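Local coordinates for hypothetical protein (PDB 4JGL) that is of unknown function but adopts a streptavidin-like beta-barrel fold with two extra alpha helices and carries bound calcium in the crystal, at residues Val87-Arg92 and Leu97-Lys102; Leu54-His59 and Asp150-Glu155; Asn108-Thr113 and Glu129-Lys134; Tyr70-Val73 and Asn78-Cys81. All blocks are in the same frame, centred on the assembly; numbering follows the deposited sequence. Where two conformers were deposited one is given.

Contact 1. Residues Val87-Arg92 and Leu97-Lys102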
loop_
_atom_site.group_PDB
_atom_site.type_symbol
_atom_site.label_atom_id
_atom_site.label_comp_id
_atom_site.label_asym_id
_atom_site.label_seq_id
_atom_site.Cartn_x
_atom_site.Cartn_y
_atom_site.Cartn_z
ATOM N N VAL A 87 3.198 -10.518 -0.391
ATOM C CA VAL A 87 3.850 -11.039 0.784
ATOM C C VAL A 87 2.819 -11.218 1.866
ATOM O O VAL A 87 2.054 -10.298 2.151
ATOM C CB VAL A 87 4.928 -10.087 1.294
ATOM C CG1 VAL A 87 5.627 -10.656 2.527
ATOM C CG2 VAL A 87 5.938 -9.777 0.194
HETATM N N MSE A 88 2.775 -12.397 2.465
HETATM C CA MSE A 88 1.861 -12.681 3.554
HETATM C C MSE A 88 2.686 -12.892 4.818
HETATM O O MSE A 88 3.675 -13.619 4.798
HETATM C CB MSE A 88 1.022 -13.906 3.186
HETATM C CG MSE A 88 -0.168 -14.198 4.084
HETATM SE SE MSE A 88 -1.400 -15.550 3.285
HETATM C CE MSE A 88 -0.299 -17.125 3.564
ATOM N N ILE A 89 2.279 -12.232 5.903
ATOM C CA ILE A 89 2.978 -12.270 7.176
ATOM C C ILE A 89 1.989 -12.708 8.247
ATOM O O ILE A 89 1.065 -11.964 8.565
ATOM C CB ILE A 89 3.599 -10.918 7.550
ATOM C CG1 ILE A 89 4.493 -10.425 6.413
ATOM C CG2 ILE A 89 4.370 -11.035 8.861
ATOM C CD1 ILE A 89 5.215 -9.102 6.661
ATOM N N VAL A 90 2.145 -13.932 8.729
ATOM C CA VAL A 90 1.153 -14.568 9.578
ATOM C C VAL A 90 1.751 -14.851 10.951
ATOM O O VAL A 90 2.664 -15.656 11.049
ATOM C CB VAL A 90 0.625 -15.883 8.958
ATOM C CG1 VAL A 90 -0.408 -16.522 9.859
ATOM C CG2 VAL A 90 0.024 -15.627 7.589
ATOM N N PRO A 91 1.228 -14.219 12.011
ATOM C CA PRO A 91 1.719 -14.523 13.347
ATOM C C PRO A 91 1.355 -15.925 13.804
ATOM O O PRO A 91 0.260 -16.415 13.528
ATOM C CB PRO A 91 1.031 -13.470 14.223
ATOM C CG PRO A 91 0.678 -12.373 13.326
ATOM C CD PRO A 91 0.382 -13.013 11.984
ATOM N N ARG A 92 2.296 -16.552 14.503
ATOM C CA ARG A 92 2.073 -17.851 15.115
ATOM C C ARG A 92 2.556 -17.827 16.565
ATOM O O ARG A 92 3.199 -16.873 17.015
ATOM C CB ARG A 92 2.807 -18.924 14.324
ATOM C CG ARG A 92 2.263 -19.146 12.941
ATOM C CD ARG A 92 0.865 -19.721 12.981
ATOM N NE ARG A 92 0.342 -20.006 11.649
ATOM C CZ ARG A 92 -0.936 -19.920 11.303
ATOM N NH1 ARG A 92 -1.866 -19.551 12.182
ATOM N NH2 ARG A 92 -1.304 -20.203 10.060
ATOM N N LEU A 97 6.706 -15.461 13.191
ATOM C CA LEU A 97 6.002 -15.009 11.978
ATOM C C LEU A 97 6.280 -15.959 10.843
ATOM O O LEU A 97 7.417 -16.368 10.627
ATOM C CB LEU A 97 6.479 -13.640 11.546
ATOM C CG LEU A 97 6.314 -12.493 12.525
ATOM C CD1 LEU A 97 6.963 -11.267 11.921
ATOM C CD2 LEU A 97 4.855 -12.291 12.864
ATOM N N GLU A 98 5.233 -16.326 10.107
ATOM C CA GLU A 98 5.383 -17.031 8.860
ATOM C C GLU A 98 5.325 -16.011 7.721
ATOM O O GLU A 98 4.321 -15.310 7.561
ATOM C CB GLU A 98 4.272 -18.062 8.671
ATOM C CG GLU A 98 4.246 -19.140 9.718
ATOM C CD GLU A 98 3.108 -20.126 9.535
ATOM O OE1 GLU A 98 2.211 -19.922 8.702
ATOM O OE2 GLU A 98 3.083 -21.113 10.271
ATOM N N ILE A 99 6.364 -15.969 6.907
ATOM C CA ILE A 99 6.458 -15.028 5.802
ATOM C C ILE A 99 6.560 -15.816 4.502
ATOM O O ILE A 99 7.452 -16.655 4.338
ATOM C CB ILE A 99 7.630 -14.051 5.951
ATOM C CG1 ILE A 99 7.463 -13.217 7.221
ATOM C CG2 ILE A 99 7.706 -13.130 4.755
ATOM C CD1 ILE A 99 8.590 -12.243 7.516
ATOM N N THR A 100 5.616 -15.570 3.597
ATOM C CA THR A 100 5.582 -16.247 2.313
ATOM C C THR A 100 5.378 -15.227 1.210
ATOM O O THR A 100 4.783 -14.165 1.442
ATOM C CB THR A 100 4.513 -17.327 2.252
ATOM O OG1 THR A 100 3.230 -16.750 2.474
ATOM C CG2 THR A 100 4.773 -18.430 3.253
ATOM N N ILE A 101 5.871 -15.557 0.028
ATOM C CA ILE A 101 5.863 -14.657 -1.098
ATOM C C ILE A 101 5.302 -15.362 -2.336
ATOM O O ILE A 101 5.635 -16.525 -2.582
ATOM C CB ILE A 101 7.282 -14.122 -1.369
ATOM C CG1 ILE A 101 7.879 -13.479 -0.100
ATOM C CG2 ILE A 101 7.286 -13.184 -2.545
ATOM C CD1 ILE A 101 9.437 -13.373 -0.106
ATOM N N LYS A 102 4.428 -14.672 -3.067
ATOM C CA LYS A 102 3.814 -15.160 -4.305
ATOM C C LYS A 102 3.985 -14.081 -5.378
ATOM O O LYS A 102 3.930 -12.889 -5.083
ATOM C CB LYS A 102 2.300 -15.416 -4.119
ATOM C CG LYS A 102 1.912 -16.512 -3.133
ATOM C CD LYS A 102 1.616 -17.830 -3.841
ATOM C CE LYS A 102 0.526 -18.621 -3.122
ATOM N NZ LYS A 102 -0.087 -19.688 -3.987
HETATM O O HOH W 1 2.738 -16.465 5.205
#
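The guanidinium of Arg-92 meets Glu-98 OE2 at its edge, in plane, while one of its faces is covered by Val-90 of its own strand, whose CG1 sits 3.7 Å above the plane of that group, over the centre. Arg-92 NE donates to Glu-98 OE2 at 3.3 Å, a salt bridge whose hydrogen bond is weak; the two planes stand 76° apart, so the groups do not meet as a coplanar pair. The bend of Arg-92 at chi2 (-66°) turns CD and NE back toward the carboxylate; CG already lies beside it. Beneath this surface pair runs antiparallel backbone pairing: Val-90 and Glu-98 exchange two hydrogen bonds, Glu-98 N reaching Val-90 O at 2.8 Å and nearly straight (178°). Met-88 and Thr-100 form the next hydrogen-bonded pair, and a bridging water donates to Met-88 O while lying 2.8 Å from Thr-100 OG1. These strands, 78-92 and 96-103, make a beta hairpin of the streptavidin-like sheet, with Val-90, Glu-98, Met-88 and Thr-100 on its more exposed face.

The other face is apolar and turned to helix 158-165, where Val-87 meets Phe-160 and Leu-163. Here Ile-99 works with both branches: its CG2 touches Val-87 CG1 at 3.9 Å, and its CG1 lies alongside Ile-89 CG2 at 4.1 Å. With an alanine here, a gap is likely to open beside Val-87 CG1 and Ile-89 CG2, leaving these residues only Ile-101 and Leu-97 respectively as side-chain neighbours on this strand. Further along, the two methyls of Leu-97 part company, CD1 going to Ile-89 CG2 at 4.0 Å and CD2 to Pro-91.

Contact 2. Residues Leu54-His59 and Asp150-Glu155; sequences LFLKMH and DLFEDE
Met-58, present as selenomethionine, reaches from strand 54-61 to Leu-151 on helix 142-153. Its CB points toward the helix but stays clear of segment 150-155, and with CG anti to the backbone N (chi1 180°) the chain runs on extended through chi2, then bends at chi3 (87°), where CE turns off. Within the two segments the selenium makes the touch: SE lies 3.9 Å from Leu-151 CD2, the two side chains meeting at a slant. The Met-58 side chain also touches Ile-67, Phe-148 and Lys-147. Leu-151 does its share by extending likewise from the helix, its CG anti to the backbone N (chi1 -177°), and one methyl is enough to close the distance.

Two residues back on the strand, Leu-56 forms the second touch. Its CD2 approaches the ring of Phe-152 at the edge, near the ring plane, and stands 4.2 Å from CE1 of that ring. Phe-152 itself is wedged among aromatic neighbours, meeting the rings of Tyr-47 and Phe-160.

The contact is small and fully buried. CA of Met-58 and CA of Leu-151 are 11.2 Å apart, so only side chains meet between the two segments. On the other face of the strand Phe-55 meets Phe-114 and Lys-57 makes a cation-pi contact with Tyr-136, residues of strands farther round the sheet. Leu-56 and Met-58 therefore probably lie on the outer wall of the streptavidin-like barrel, the wall against which the two extra helices of this protein are laid.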
loop_
_atom_site.group_PDB
_atom_site.type_symbol
_atom_site.label_atom_id
_atom_site.label_comp_id
_atom_site.label_asym_id
_atom_site.label_seq_id
_atom_site.Cartn_x
_atom_site.Cartn_y
_atom_site.Cartn_z
ATOM N N LEU A 54 8.632 1.629 -6.004
ATOM C CA LEU A 54 7.658 0.680 -5.502
ATOM C C LEU A 54 6.553 1.388 -4.734
ATOM O O LEU A 54 6.759 2.428 -4.104
ATOM C CB LEU A 54 8.311 -0.324 -4.569
ATOM C CG LEU A 54 9.489 -1.102 -5.150
ATOM C CD1 LEU A 54 10.062 -1.993 -4.055
ATOM C CD2 LEU A 54 9.061 -1.939 -6.356
ATOM N N PHE A 55 5.375 0.787 -4.796
ATOM C CA PHE A 55 4.219 1.181 -4.012
ATOM C C PHE A 55 3.720 -0.058 -3.305
ATOM O O PHE A 55 3.440 -1.072 -3.957
ATOM C CB PHE A 55 3.123 1.787 -4.884
ATOM C CG PHE A 55 1.857 2.053 -4.122
ATOM C CD1 PHE A 55 1.804 3.099 -3.223
ATOM C CD2 PHE A 55 0.775 1.219 -4.236
ATOM C CE1 PHE A 55 0.652 3.345 -2.446
ATOM C CE2 PHE A 55 -0.396 1.467 -3.468
ATOM C CZ PHE A 55 -0.414 2.497 -2.562
ATOM N N LEU A 56 3.642 -0.017 -1.976
ATOM C CA LEU A 56 3.160 -1.150 -1.211
ATOM C C LEU A 56 1.778 -0.876 -0.662
ATOM O O LEU A 56 1.491 0.221 -0.218
ATOM C CB LEU A 56 4.127 -1.488 -0.076
ATOM C CG LEU A 56 5.396 -2.237 -0.473
ATOM C CD1 LEU A 56 6.236 -1.405 -1.430
ATOM C CD2 LEU A 56 6.186 -2.645 0.778
ATOM N N LYS A 57 0.924 -1.891 -0.706
ATOM C CA LYS A 57 -0.424 -1.803 -0.161
ATOM C C LYS A 57 -0.636 -2.960 0.794
ATOM O O LYS A 57 -0.497 -4.127 0.399
ATOM C CB LYS A 57 -1.458 -1.841 -1.284
ATOM C CG LYS A 57 -2.889 -1.810 -0.764
ATOM C CD LYS A 57 -3.873 -1.564 -1.890
ATOM C CE LYS A 57 -5.298 -1.406 -1.360
ATOM N NZ LYS A 57 -5.833 -2.724 -0.940
HETATM N N MSE A 58 -0.979 -2.645 2.040
HETATM C CA MSE A 58 -1.126 -3.628 3.113
HETATM C C MSE A 58 -2.546 -3.707 3.614
HETATM O O MSE A 58 -3.183 -2.682 3.862
HETATM C CB MSE A 58 -0.205 -3.232 4.245
HETATM C CG MSE A 58 -0.247 -4.153 5.451
HETATM SE SE MSE A 58 1.249 -3.984 6.611
HETATM C CE MSE A 58 0.413 -2.833 7.276
ATOM N N HIS A 59 -2.999 -4.937 3.786
ATOM C CA HIS A 59 -4.307 -5.267 4.330
ATOM C C HIS A 59 -4.130 -6.156 5.545
ATOM O O HIS A 59 -3.367 -7.117 5.523
ATOM C CB HIS A 59 -5.128 -5.997 3.265
ATOM C CG HIS A 59 -6.509 -6.366 3.682
ATOM N ND1 HIS A 59 -7.485 -5.436 3.901
ATOM C CD2 HIS A 59 -7.085 -7.570 3.884
ATOM C CE1 HIS A 59 -8.607 -6.049 4.253
ATOM N NE2 HIS A 59 -8.389 -7.351 4.249
ATOM N N ASP A 150 8.318 0.145 10.958
ATOM C CA ASP A 150 8.506 -0.796 12.065
ATOM C C ASP A 150 8.543 -2.236 11.564
ATOM O O ASP A 150 9.368 -3.041 12.009
ATOM C CB ASP A 150 7.389 -0.636 13.091
ATOM C CG ASP A 150 7.482 -1.610 14.208
ATOM O OD1 ASP A 150 8.336 -1.382 15.081
ATOM O OD2 ASP A 150 6.704 -2.593 14.217
ATOM N N LEU A 151 7.642 -2.579 10.648
ATOM C CA LEU A 151 7.602 -3.902 10.082
ATOM C C LEU A 151 8.911 -4.217 9.325
ATOM O O LEU A 151 9.493 -5.289 9.502
ATOM C CB LEU A 151 6.336 -4.015 9.232
ATOM C CG LEU A 151 6.035 -5.338 8.579
ATOM C CD1 LEU A 151 5.703 -6.386 9.622
ATOM C CD2 LEU A 151 4.898 -5.152 7.545
ATOM N N PHE A 152 9.404 -3.284 8.511
ATOM C CA PHE A 152 10.650 -3.526 7.760
ATOM C C PHE A 152 11.803 -3.865 8.662
ATOM O O PHE A 152 12.649 -4.680 8.300
ATOM C CB PHE A 152 11.164 -2.313 7.007
ATOM C CG PHE A 152 10.286 -1.831 5.927
ATOM C CD1 PHE A 152 9.568 -2.702 5.136
ATOM C CD2 PHE A 152 10.225 -0.478 5.672
ATOM C CE1 PHE A 152 8.765 -2.221 4.128
ATOM C CE2 PHE A 152 9.441 0.004 4.676
ATOM C CZ PHE A 152 8.711 -0.862 3.892
ATOM N N GLU A 153 11.867 -3.202 9.810
ATOM C CA GLU A 153 13.041 -3.294 10.670
ATOM C C GLU A 153 12.858 -4.266 11.828
ATOM O O GLU A 153 13.775 -4.454 12.642
ATOM C CB GLU A 153 13.461 -1.886 11.131
ATOM C CG GLU A 153 13.615 -0.837 9.999
ATOM C CD GLU A 153 14.603 -1.159 8.878
ATOM O OE1 GLU A 153 15.663 -1.765 9.156
ATOM O OE2 GLU A 153 14.328 -0.732 7.718
ATOM N N ASP A 154 11.727 -4.962 11.877
ATOM C CA ASP A 154 11.481 -5.985 12.890
ATOM C C ASP A 154 12.472 -7.105 12.609
ATOM O O ASP A 154 12.591 -7.540 11.476
ATOM C CB ASP A 154 10.039 -6.498 12.755
ATOM C CG ASP A 154 9.630 -7.460 13.850
ATOM O OD1 ASP A 154 10.308 -8.506 14.022
ATOM O OD2 ASP A 154 8.618 -7.183 14.535
ATOM N N GLU A 155 13.199 -7.546 13.634
ATOM C CA GLU A 155 14.218 -8.592 13.449
ATOM C C GLU A 155 13.689 -9.894 12.827
ATOM O O GLU A 155 14.450 -10.641 12.196
ATOM C CB GLU A 155 14.914 -8.904 14.790
#

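Contact 3. Residues Asn108-Thr113 and Glu129-Lys134; sequences NTPSFT and EKVAGK
A single water joins Thr-113 to Glu-129, its oxygen accepting from the two backbone amides: Thr-113 N at 3.0 Å and, more weakly, Glu-129 N at 3.2 Å. It bridges the two segments close to where the backbone pairing of Thr-113 with Thr-128 joins the neighbouring strands. Direct contact is left to Val-131, and to one methyl of it. Val-131 CG2 lies 3.8 Å from CE1 of the Phe-112 ring and 4.0 Å from CZ of the same ring, approaching obliquely, while its other neighbour is Pro-110, whose CB is 4.1 Å from that CG2. Both partners cross the valine at about a right angle. The branch is aimed by chi1 of 170°, which sets CG2 anti to the carbonyl carbon and sends it toward segment 108-113.

Phe-112 begins from a CB directed away from Val-131, and only the far end of its ring comes back to touch; the ring also meets Phe-114, the two planes about 15° apart. Val-131 starts a type I' turn ending at Lys-134, closed by Val-131 N to Lys-134 O at 2.8 Å and by Lys-134 N to Val-131 O at 3.0 Å. Ala-132 and Gly-133 take the positive phi angles that this turn requires. The turn links strands 125-127 and 135-140 of the streptavidin-like sheet, and Val-131 further rests on Tyr-136. With one methyl, a proline and the CE1-CZ end of the ring as its direct touching parts, the contact depends on dispersion and burial of apolar surface, while the polar link between the backbones runs through the shared water, weakly on the Glu-129 side.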
loop_
_atom_site.group_PDB
_atom_site.type_symbol
_atom_site.label_atom_id
_atom_site.label_comp_id
_atom_site.label_asym_id
_atom_site.label_seq_id
_atom_site.Cartn_x
_atom_site.Cartn_y
_atom_site.Cartn_z
ATOM N N ASN A 108 -5.347 -11.042 -12.130
ATOM C CA ASN A 108 -6.118 -11.325 -10.912
ATOM C C ASN A 108 -5.864 -10.386 -9.739
ATOM O O ASN A 108 -6.567 -10.464 -8.747
ATOM C CB ASN A 108 -5.890 -12.771 -10.499
ATOM C CG ASN A 108 -6.427 -13.750 -11.535
ATOM O OD1 ASN A 108 -7.396 -13.452 -12.201
ATOM N ND2 ASN A 108 -5.789 -14.889 -11.669
ATOM N N THR A 109 -4.841 -9.554 -9.830
ATOM C CA THR A 109 -4.586 -8.475 -8.874
ATOM C C THR A 109 -4.843 -7.150 -9.583
ATOM O O THR A 109 -4.300 -6.944 -10.664
ATOM C CB THR A 109 -3.143 -8.512 -8.364
ATOM O OG1 THR A 109 -2.975 -9.695 -7.573
ATOM C CG2 THR A 109 -2.818 -7.302 -7.476
ATOM N N PRO A 110 -5.639 -6.244 -8.986
ATOM C CA PRO A 110 -5.931 -5.001 -9.690
ATOM C C PRO A 110 -4.715 -4.088 -9.818
ATOM O O PRO A 110 -3.878 -4.032 -8.905
ATOM C CB PRO A 110 -6.986 -4.325 -8.791
ATOM C CG PRO A 110 -6.900 -4.939 -7.499
ATOM C CD PRO A 110 -6.389 -6.351 -7.722
ATOM N N SER A 111 -4.602 -3.422 -10.966
ATOM C CA SER A 111 -3.709 -2.298 -11.133
ATOM C C SER A 111 -4.390 -1.057 -10.574
ATOM O O SER A 111 -5.611 -1.036 -10.365
ATOM C CB SER A 111 -3.315 -2.107 -12.596
ATOM O OG SER A 111 -2.616 -3.236 -13.088
ATOM N N PHE A 112 -3.597 -0.041 -10.286
ATOM C CA PHE A 112 -4.155 1.231 -9.842
ATOM C C PHE A 112 -3.533 2.378 -10.617
ATOM O O PHE A 112 -2.323 2.375 -10.867
ATOM C CB PHE A 112 -3.857 1.484 -8.345
ATOM C CG PHE A 112 -4.651 0.624 -7.397
ATOM C CD1 PHE A 112 -5.987 0.911 -7.182
ATOM C CD2 PHE A 112 -4.074 -0.425 -6.704
ATOM C CE1 PHE A 112 -6.735 0.152 -6.302
ATOM C CE2 PHE A 112 -4.823 -1.197 -5.851
ATOM C CZ PHE A 112 -6.143 -0.912 -5.647
ATOM N N THR A 113 -4.357 3.360 -10.939
ATOM C CA THR A 113 -3.882 4.699 -11.305
ATOM C C THR A 113 -4.432 5.645 -10.252
ATOM O O THR A 113 -5.661 5.774 -10.117
ATOM C CB THR A 113 -4.350 5.126 -12.695
ATOM O OG1 THR A 113 -3.779 4.236 -13.671
ATOM C CG2 THR A 113 -3.890 6.556 -13.064
ATOM N N GLU A 129 -10.344 3.802 -10.829
ATOM C CA GLU A 129 -11.277 2.698 -11.039
ATOM C C GLU A 129 -11.651 2.050 -9.721
ATOM O O GLU A 129 -10.864 2.039 -8.787
ATOM C CB GLU A 129 -10.672 1.649 -11.966
ATOM C CG GLU A 129 -10.431 2.171 -13.364
ATOM C CD GLU A 129 -10.098 1.073 -14.361
ATOM O OE1 GLU A 129 -10.544 -0.079 -14.168
ATOM O OE2 GLU A 129 -9.393 1.376 -15.343
ATOM N N LYS A 130 -12.862 1.501 -9.666
ATOM C CA LYS A 130 -13.345 0.807 -8.500
ATOM C C LYS A 130 -12.702 -0.561 -8.359
ATOM O O LYS A 130 -12.378 -1.236 -9.363
ATOM C CB LYS A 130 -14.863 0.594 -8.603
ATOM C CG LYS A 130 -15.671 1.884 -8.552
ATOM C CD LYS A 130 -17.147 1.621 -8.754
ATOM C CE LYS A 130 -17.924 2.916 -8.912
ATOM N NZ LYS A 130 -19.379 2.614 -9.161
ATOM N N VAL A 131 -12.590 -0.979 -7.104
ATOM C CA VAL A 131 -12.250 -2.336 -6.719
ATOM C C VAL A 131 -13.353 -2.752 -5.759
ATOM O O VAL A 131 -13.630 -2.074 -4.787
ATOM C CB VAL A 131 -10.891 -2.396 -6.006
ATOM C CG1 VAL A 131 -10.648 -3.794 -5.382
ATOM C CG2 VAL A 131 -9.795 -2.009 -6.979
ATOM N N ALA A 132 -14.015 -3.864 -6.053
ATOM C CA ALA A 132 -15.137 -4.334 -5.246
ATOM C C ALA A 132 -16.108 -3.177 -4.989
ATOM O O ALA A 132 -16.586 -2.975 -3.877
ATOM C CB ALA A 132 -14.653 -4.935 -3.951
ATOM N N GLY A 133 -16.398 -2.421 -6.041
ATOM C CA GLY A 133 -17.389 -1.378 -5.983
ATOM C C GLY A 133 -16.986 -0.066 -5.353
ATOM O O GLY A 133 -17.810 0.831 -5.246
ATOM N N LYS A 134 -15.729 0.072 -4.930
ATOM C CA LYS A 134 -15.307 1.275 -4.233
ATOM C C LYS A 134 -13.985 1.820 -4.720
ATOM O O LYS A 134 -13.156 1.103 -5.261
ATOM C CB LYS A 134 -15.231 1.023 -2.738
ATOM C CG LYS A 134 -16.622 0.687 -2.151
ATOM C CD LYS A 134 -16.594 0.593 -0.665
ATOM C CE LYS A 134 -17.981 0.386 -0.061
ATOM N NZ LYS A 134 -17.905 0.129 1.402
HETATM O O HOH W 2 -7.294 2.846 -10.735
#

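Contact 4. Residues Tyr70-Val73 and Asn78-Cys81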
loop_
_atom_site.group_PDB
_atom_site.type_symbol
_atom_site.label_atom_id
_atom_site.label_comp_id
_atom_site.label_asym_id
_atom_site.label_seq_id
_atom_site.Cartn_x
_atom_site.Cartn_y
_atom_site.Cartn_z
ATOM N N TYR A 70 3.761 -3.375 -5.592
ATOM C CA TYR A 70 3.557 -2.864 -6.943
ATOM C C TYR A 70 4.817 -2.147 -7.371
ATOM O O TYR A 70 5.480 -1.504 -6.548
ATOM C CB TYR A 70 2.411 -1.831 -6.990
ATOM C CG TYR A 70 1.021 -2.389 -6.779
ATOM C CD1 TYR A 70 0.466 -2.575 -5.517
ATOM C CD2 TYR A 70 0.218 -2.666 -7.861
ATOM C CE1 TYR A 70 -0.830 -3.071 -5.388
ATOM C CE2 TYR A 70 -1.037 -3.156 -7.729
ATOM C CZ TYR A 70 -1.568 -3.380 -6.502
ATOM O OH TYR A 70 -2.867 -3.870 -6.388
ATOM N N THR A 71 5.091 -2.169 -8.674
ATOM C CA THR A 71 6.017 -1.213 -9.242
ATOM C C THR A 71 5.216 -0.011 -9.729
ATOM O O THR A 71 4.048 -0.152 -10.075
ATOM C CB THR A 71 6.832 -1.841 -10.383
ATOM O OG1 THR A 71 5.947 -2.328 -11.391
ATOM C CG2 THR A 71 7.693 -2.971 -9.852
ATOM N N TYR A 72 5.799 1.181 -9.721
ATOM C CA TYR A 72 5.067 2.351 -10.190
ATOM C C TYR A 72 5.953 3.234 -11.038
ATOM O O TYR A 72 7.185 3.242 -10.899
ATOM C CB TYR A 72 4.421 3.178 -9.067
ATOM C CG TYR A 72 5.317 4.168 -8.385
ATOM C CD1 TYR A 72 6.092 3.807 -7.302
ATOM C CD2 TYR A 72 5.397 5.483 -8.829
ATOM C CE1 TYR A 72 6.891 4.717 -6.660
ATOM C CE2 TYR A 72 6.209 6.394 -8.208
ATOM C CZ TYR A 72 6.950 6.013 -7.119
ATOM O OH TYR A 72 7.771 6.908 -6.476
ATOM N N VAL A 73 5.280 3.986 -11.890
ATOM C CA VAL A 73 5.868 5.084 -12.640
ATOM C C VAL A 73 4.899 6.255 -12.554
ATOM O O VAL A 73 3.695 6.072 -12.340
ATOM C CB VAL A 73 6.146 4.718 -14.109
ATOM C CG1 VAL A 73 7.120 3.532 -14.193
ATOM C CG2 VAL A 73 4.878 4.451 -14.890
ATOM N N ASN A 78 0.011 11.583 -12.020
ATOM C CA ASN A 78 -0.620 10.318 -11.693
ATOM C C ASN A 78 0.380 9.235 -11.351
ATOM O O ASN A 78 1.406 9.095 -12.004
ATOM C CB ASN A 78 -1.482 9.863 -12.843
ATOM C CG ASN A 78 -2.566 10.834 -13.191
ATOM O OD1 ASN A 78 -2.872 11.764 -12.441
ATOM N ND2 ASN A 78 -3.155 10.631 -14.357
ATOM N N ILE A 79 0.045 8.431 -10.340
ATOM C CA ILE A 79 0.844 7.295 -9.946
ATOM C C ILE A 79 0.246 6.052 -10.593
ATOM O O ILE A 79 -0.857 5.632 -10.236
ATOM C CB ILE A 79 0.871 7.108 -8.424
ATOM C CG1 ILE A 79 1.292 8.379 -7.696
ATOM C CG2 ILE A 79 1.779 5.954 -8.022
ATOM C CD1 ILE A 79 1.089 8.292 -6.167
ATOM N N GLN A 80 0.977 5.430 -11.517
ATOM C CA GLN A 80 0.531 4.227 -12.194
ATOM C C GLN A 80 1.220 3.006 -11.589
ATOM O O GLN A 80 2.448 2.852 -11.727
ATOM C CB GLN A 80 0.890 4.277 -13.680
ATOM C CG GLN A 80 0.159 5.303 -14.468
ATOM C CD GLN A 80 0.552 5.262 -15.948
ATOM O OE1 GLN A 80 1.671 4.893 -16.299
ATOM N NE2 GLN A 80 -0.369 5.642 -16.804
ATOM N N CYS A 81 0.419 2.096 -11.054
ATOM C CA CYS A 81 0.882 0.973 -10.238
ATOM C C CYS A 81 0.568 -0.361 -10.912
ATOM O O CYS A 81 -0.583 -0.644 -11.242
ATOM C CB CYS A 81 0.219 0.979 -8.845
ATOM S SG CYS A 81 0.471 2.441 -7.908
#
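This is a backbone-paired contact within a beta hairpin, where strand 64-75 turns back into strand 78-92 and Tyr-72 faces Cys-81 while Val-73 faces Gln-80. Val-73 and Gln-80 form the hydrogen-bonded pair: Gln-80 N donates to Val-73 O at 2.9 Å, nearly along the C=O axis, and Val-73 N returns the bond to Gln-80 O at 3.1 Å. On their face of the sheet Val-73 CG2 lies 3.5 Å from Gln-80 OE1, the side chains meeting at a slant.

Tyr-72 and Cys-81 are a non-hydrogen-bonded pair, and Tyr-72 CA sits only 3.1 Å from Gln-80 O in a CA-H...O contact. Tyr-72 holds CG between its backbone N and carbonyl carbon (chi1 83°), a crowded setting that brings its ring over toward Ile-79: CD2 of Tyr-72 is 3.7 Å from Ile-79 CG2, approached obliquely. That methyl, anti to the backbone N of Ile-79, is the branch that meets the ring.

Hairpins of this kind, joined strand to neighbouring strand, build the antiparallel up-and-down barrel of the streptavidin-like fold. Farther from the turn, Tyr-70 packs against the beta carbon of Cys-81, its CD2 lying 3.8 Å from Cys-81 CB. The tyrosine hydroxyl is fixed elsewhere, by a hydrogen bond to Pro-110 O, which holds the phenol at its far end. The sulfur of Cys-81 instead lies alongside the chain of Tyr-72, with SG 4.2 Å from Tyr-72 CB, and the cysteine also touches Phe-55 and Phe-114 of other strands.

All four contacts draw on one curled antiparallel sheet. Along the chain contact 4 closes first, then contacts 1 and 3 follow in series, and contact 2 spans the three by joining strand 54-61 to the late helix 142-153. Contacts 4 and 1 use opposite ends of the long strand 78-92, their centres about 24 Å apart. Contacts 3 and 4, centres about 13 Å apart, meet where Phe-112 O lies 2.8 Å from Cys-81 N. Contacts 1 and 2 are about 12 Å apart between centres and touch through Ile-89 and Leu-151. The helix thus packs on the hairpin of contact 1 as well as on strand 54-61, tying the C-terminal addition to the barrel.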